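Local coordinates for protein blood group a-and b-cleaving endo-beta-galactosidase (Streptococcus pneumoniae, PDB 2YGL) that probably binds carbohydrate through tandem CBM51 modules of a family 98 glycoside hydrolase that cleaves blood group A and B antigens, at residues Thr85-Asp90 / Asp104-Glu109; Leu148-Gly153 / Asp159-Ala164. One frame throughout, in Å; residues are numbered along the deposited sequence.

Contact 1 (Thr85-Asp90 / Asp104-Glu109); sequences TYIGID and DRIEIE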
# COMPACT_ATOMS: atom_id res chain seq x y z
N THR A 85 9.67 15.45 9.77
CA THR A 85 10.30 15.79 11.06
C THR A 85 10.60 17.28 11.17
O THR A 85 10.70 17.98 10.15
CB THR A 85 11.61 14.98 11.30
OG1 THR A 85 12.00 15.09 12.67
CG2 THR A 85 12.74 15.47 10.41
N TYR A 86 10.72 17.76 12.40
CA TYR A 86 11.23 19.10 12.68
C TYR A 86 12.67 18.96 13.17
O TYR A 86 12.97 18.11 14.00
CB TYR A 86 10.39 19.79 13.76
CG TYR A 86 8.96 20.08 13.36
CD1 TYR A 86 7.96 19.12 13.52
CD2 TYR A 86 8.61 21.32 12.84
CE1 TYR A 86 6.65 19.38 13.16
CE2 TYR A 86 7.29 21.60 12.47
CZ TYR A 86 6.32 20.62 12.64
OH TYR A 86 5.01 20.87 12.28
N ILE A 87 13.56 19.80 12.64
CA ILE A 87 14.96 19.76 13.05
C ILE A 87 15.43 21.08 13.66
O ILE A 87 14.95 22.15 13.31
CB ILE A 87 15.92 19.36 11.88
CG1 ILE A 87 15.71 20.26 10.65
CG2 ILE A 87 15.76 17.88 11.54
CD1 ILE A 87 16.84 20.21 9.63
N GLY A 88 16.39 20.96 14.58
CA GLY A 88 17.01 22.11 15.22
C GLY A 88 17.85 21.64 16.38
O GLY A 88 17.98 20.44 16.62
N ILE A 89 18.45 22.59 17.10
CA ILE A 89 19.19 22.28 18.32
C ILE A 89 18.22 22.36 19.49
O ILE A 89 17.51 23.35 19.64
CB ILE A 89 20.39 23.23 18.51
CG1 ILE A 89 21.37 23.10 17.34
CG2 ILE A 89 21.10 22.94 19.84
CD1 ILE A 89 22.43 24.19 17.27
N ASP A 90 18.20 21.31 20.31
CA ASP A 90 17.28 21.25 21.45
C ASP A 90 17.47 22.41 22.42
O ASP A 90 18.60 22.85 22.67
CB ASP A 90 17.42 19.92 22.19
CG ASP A 90 16.24 19.63 23.09
OD1 ASP A 90 15.21 19.13 22.58
OD2 ASP A 90 16.34 19.92 24.29
N ASP A 104 26.74 22.77 11.64
CA ASP A 104 27.00 23.19 10.26
C ASP A 104 25.88 22.78 9.30
O ASP A 104 25.45 23.59 8.49
CB ASP A 104 28.34 22.63 9.78
CG ASP A 104 29.54 23.45 10.26
OD1 ASP A 104 29.40 24.25 11.21
OD2 ASP A 104 30.63 23.28 9.67
N ARG A 105 25.41 21.54 9.43
CA ARG A 105 24.49 20.97 8.44
C ARG A 105 23.72 19.77 8.99
O ARG A 105 24.25 18.97 9.76
CB ARG A 105 25.29 20.55 7.21
CG ARG A 105 24.49 20.39 5.94
CD ARG A 105 25.40 20.33 4.72
NE ARG A 105 26.16 19.09 4.62
CZ ARG A 105 27.45 18.95 4.94
NH1 ARG A 105 28.14 19.98 5.41
NH2 ARG A 105 28.04 17.78 4.80
N ILE A 106 22.45 19.66 8.58
CA ILE A 106 21.66 18.46 8.81
C ILE A 106 21.14 17.95 7.46
O ILE A 106 20.59 18.73 6.68
CB ILE A 106 20.47 18.70 9.79
CG1 ILE A 106 20.99 19.12 11.17
CG2 ILE A 106 19.60 17.44 9.91
CD1 ILE A 106 19.91 19.67 12.11
N GLU A 107 21.34 16.66 7.20
CA GLU A 107 20.89 16.06 5.95
C GLU A 107 20.03 14.82 6.18
O GLU A 107 20.15 14.14 7.20
CB GLU A 107 22.08 15.67 5.08
CG GLU A 107 22.87 16.83 4.51
CD GLU A 107 24.14 16.38 3.79
OE1 GLU A 107 24.52 15.20 3.90
OE2 GLU A 107 24.76 17.23 3.11
N ILE A 108 19.14 14.56 5.22
CA ILE A 108 18.42 13.30 5.15
C ILE A 108 18.82 12.61 3.85
O ILE A 108 18.79 13.22 2.77
CB ILE A 108 16.88 13.48 5.23
CG1 ILE A 108 16.47 14.25 6.50
CG2 ILE A 108 16.16 12.13 5.15
CD1 ILE A 108 16.83 13.57 7.83
N GLU A 109 19.22 11.35 3.97
CA GLU A 109 19.73 10.57 2.85
C GLU A 109 18.93 9.29 2.69
O GLU A 109 18.63 8.62 3.68
CB GLU A 109 21.21 10.25 3.10
CG GLU A 109 21.94 9.56 1.96
CD GLU A 109 23.42 9.40 2.23
OE1 GLU A 109 24.12 10.43 2.38
OE2 GLU A 109 23.90 8.25 2.30
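Ile-87 and Ile-106 reach toward each other from two facing strands and meet tip to tip. CB of Ile-87 already has a neighbour: the CD1 methyl of Ile-106, 4.0 Å from it. The short branch, CG2, approaches the matching CG2 of Ile-106 more loosely, at 4.2 Å. The longer branch leaves CB with CG1 between the backbone N and the carbonyl carbon (chi1 54°), and the nearly extended second torsion then carries CD1 out over the partner. There CD1 touches three carbons of Ile-106: CB and CG2, the latter at 3.9 Å from Ile-87 CD1, and CD1. Ile-106 answers with CG1 beside its own backbone N, and its CD1 comes within 4.5 Å of the amide N of Gly-88, where the chain turns a corner.

Around this pair Phe-163 lies against both isoleucines, while Tyr-116 touches Ile-87. On the other face of strand 105-110 the character changes. NE of Arg-105 donates to OE2 of Glu-107 at 2.8 Å, in the guanidinium plane but from above the carboxylate plane, in a salt bridge. Arg-105 also makes a cation-pi contact with Phe-151, which faces both Asp-104 and Arg-105 in a classic beta bulge.

No hydrogen bond or salt bridge links the two segments. What joins the two sheets here is dispersion and the exclusion of water between branched aliphatic chains, as in the core of a beta-sandwich, while the Arg-105 and Glu-107 side chains lie on the opposite side of strand 105-110 from Ile-106.

Contact 2 (Leu148-Gly153 / Asp159-Ala164); sequences LKSFAG and DEVVFA. With CA (calcium ion), chain C.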
# COMPACT_ATOMS: atom_id res chain seq x y z
N LEU A 148 19.58 9.64 8.91
CA LEU A 148 19.53 10.94 9.57
C LEU A 148 20.96 11.38 9.89
O LEU A 148 21.63 10.78 10.73
CB LEU A 148 18.69 10.84 10.85
CG LEU A 148 17.16 10.97 10.78
CD1 LEU A 148 16.51 10.07 9.73
CD2 LEU A 148 16.55 10.70 12.15
N LYS A 149 21.41 12.43 9.21
CA LYS A 149 22.80 12.88 9.30
C LYS A 149 22.91 14.28 9.89
O LYS A 149 22.16 15.18 9.51
CB LYS A 149 23.45 12.86 7.91
CG LYS A 149 23.46 11.50 7.23
CD LYS A 149 23.77 11.61 5.74
CE LYS A 149 25.26 11.81 5.47
NZ LYS A 149 25.52 12.06 4.02
N SER A 150 23.84 14.46 10.82
CA SER A 150 24.09 15.78 11.41
C SER A 150 25.58 16.10 11.48
O SER A 150 26.38 15.29 11.96
CB SER A 150 23.42 15.92 12.78
OG SER A 150 23.79 14.88 13.66
N PHE A 151 25.93 17.29 11.00
CA PHE A 151 27.33 17.71 10.89
C PHE A 151 27.68 18.76 11.94
O PHE A 151 27.13 19.87 11.94
CB PHE A 151 27.62 18.22 9.47
CG PHE A 151 27.58 17.14 8.41
CD1 PHE A 151 26.38 16.76 7.81
CD2 PHE A 151 28.76 16.50 8.01
CE1 PHE A 151 26.35 15.77 6.83
CE2 PHE A 151 28.73 15.51 7.03
CZ PHE A 151 27.52 15.14 6.44
N ALA A 152 28.60 18.40 12.84
CA ALA A 152 28.97 19.22 13.99
C ALA A 152 29.85 20.41 13.66
O ALA A 152 29.83 21.41 14.37
CB ALA A 152 29.64 18.36 15.06
N GLY A 153 30.64 20.29 12.59
CA GLY A 153 31.60 21.34 12.24
C GLY A 153 32.84 21.28 13.11
O GLY A 153 33.37 20.19 13.36
N ASP A 159 26.01 20.48 20.64
CA ASP A 159 25.29 20.16 19.40
C ASP A 159 24.18 19.13 19.61
O ASP A 159 24.23 18.03 19.05
CB ASP A 159 26.25 19.70 18.31
CG ASP A 159 27.21 20.79 17.87
OD1 ASP A 159 27.02 21.97 18.25
OD2 ASP A 159 28.15 20.47 17.12
N GLU A 160 23.19 19.51 20.40
CA GLU A 160 22.06 18.65 20.73
C GLU A 160 21.04 18.67 19.59
O GLU A 160 20.01 19.34 19.69
CB GLU A 160 21.41 19.09 22.04
CG GLU A 160 22.33 19.06 23.26
CD GLU A 160 22.55 17.67 23.80
OE1 GLU A 160 21.56 16.92 23.96
OE2 GLU A 160 23.72 17.32 24.07
N VAL A 161 21.35 17.96 18.51
CA VAL A 161 20.45 17.88 17.36
C VAL A 161 19.28 16.97 17.68
O VAL A 161 19.47 15.83 18.12
CB VAL A 161 21.18 17.40 16.07
CG1 VAL A 161 20.18 17.05 14.96
CG2 VAL A 161 22.15 18.46 15.57
N VAL A 162 18.07 17.49 17.48
CA VAL A 162 16.87 16.68 17.62
C VAL A 162 16.09 16.60 16.32
O VAL A 162 15.92 17.60 15.60
CB VAL A 162 15.93 17.17 18.76
CG1 VAL A 162 16.51 16.80 20.12
CG2 VAL A 162 15.66 18.67 18.66
N PHE A 163 15.65 15.39 16.01
CA PHE A 163 14.72 15.15 14.92
C PHE A 163 13.35 15.01 15.58
O PHE A 163 12.88 13.89 15.83
CB PHE A 163 15.13 13.91 14.13
CG PHE A 163 16.52 13.99 13.53
CD1 PHE A 163 17.65 13.67 14.28
CD2 PHE A 163 16.69 14.41 12.21
CE1 PHE A 163 18.93 13.75 13.72
CE2 PHE A 163 17.97 14.49 11.64
CZ PHE A 163 19.09 14.17 12.41
N ALA A 164 12.74 16.15 15.89
CA ALA A 164 11.48 16.20 16.63
C ALA A 164 10.30 15.71 15.79
O ALA A 164 10.16 16.10 14.63
CB ALA A 164 11.21 17.61 17.14
CA CA C . 29.44 22.26 16.45
O HOH W 1 31.08 23.72 15.90
O HOH W 2 29.66 23.24 18.62
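Leu-148 lies over one face of the Phe-163 ring, the leucine running one way across the ring while the phenylalanine runs the other. CB of Leu-148 begins near the ring's far end, 3.7 Å from CZ of Phe-163, and CG follows above CE2. With chi1 at -84°, CG sits beside the backbone N, and the second torsion sets CD2 over the ring. This CH-pi contact puts Leu-148 CD2 3.7 Å from the Phe-163 centroid, 16° off the ring normal.

Two residues along, CB of Ser-150 rests against both methyls of Val-161, the nearer being CG2 at 4.0 Å. The strands run roughly antiparallel and belong to different sheets.

At the end of the contact packing gives way to coordination. Asp-159 keeps CG beside its backbone N, and its nearly flat second torsion (chi2 -10°) helps present OD2 to the calcium at 2.3 Å. The backbone O of Ala-152 binds at the same distance, and CB of Ala-152 lies 3.3 Å from OD2 of Asp-159. Two waters, with the carbonyl oxygens of Val-102 and His-155, complete six ligands. Apolar packing between two antiparallel sheets, with calcium bound at one end, is typical of beta-sandwich carbohydrate-binding modules.

Contact 1 closes before contact 2 opens along the chain, yet their centres lie only 5 Å apart in the first NPCBM/NEW2 domain. Both bridge the same two sheets. Strands 82-87 and 160-171 are neighbours in one, strands 105-110 and 145-151 in the other, so each contact contributes one strand to each sheet. The contacts also meet directly: the O of Arg-105 and the N of Phe-151, 2.7 Å apart, probably form a hydrogen bond, and Glu-109 makes a salt bridge to Lys-149. Together they form one continuous piece of sandwich core, with the calcium, about 10 Å from the Ile-106 side chain, joining Val-102, Ala-152, His-155 and Asp-159 at one end, consistent with a structural role.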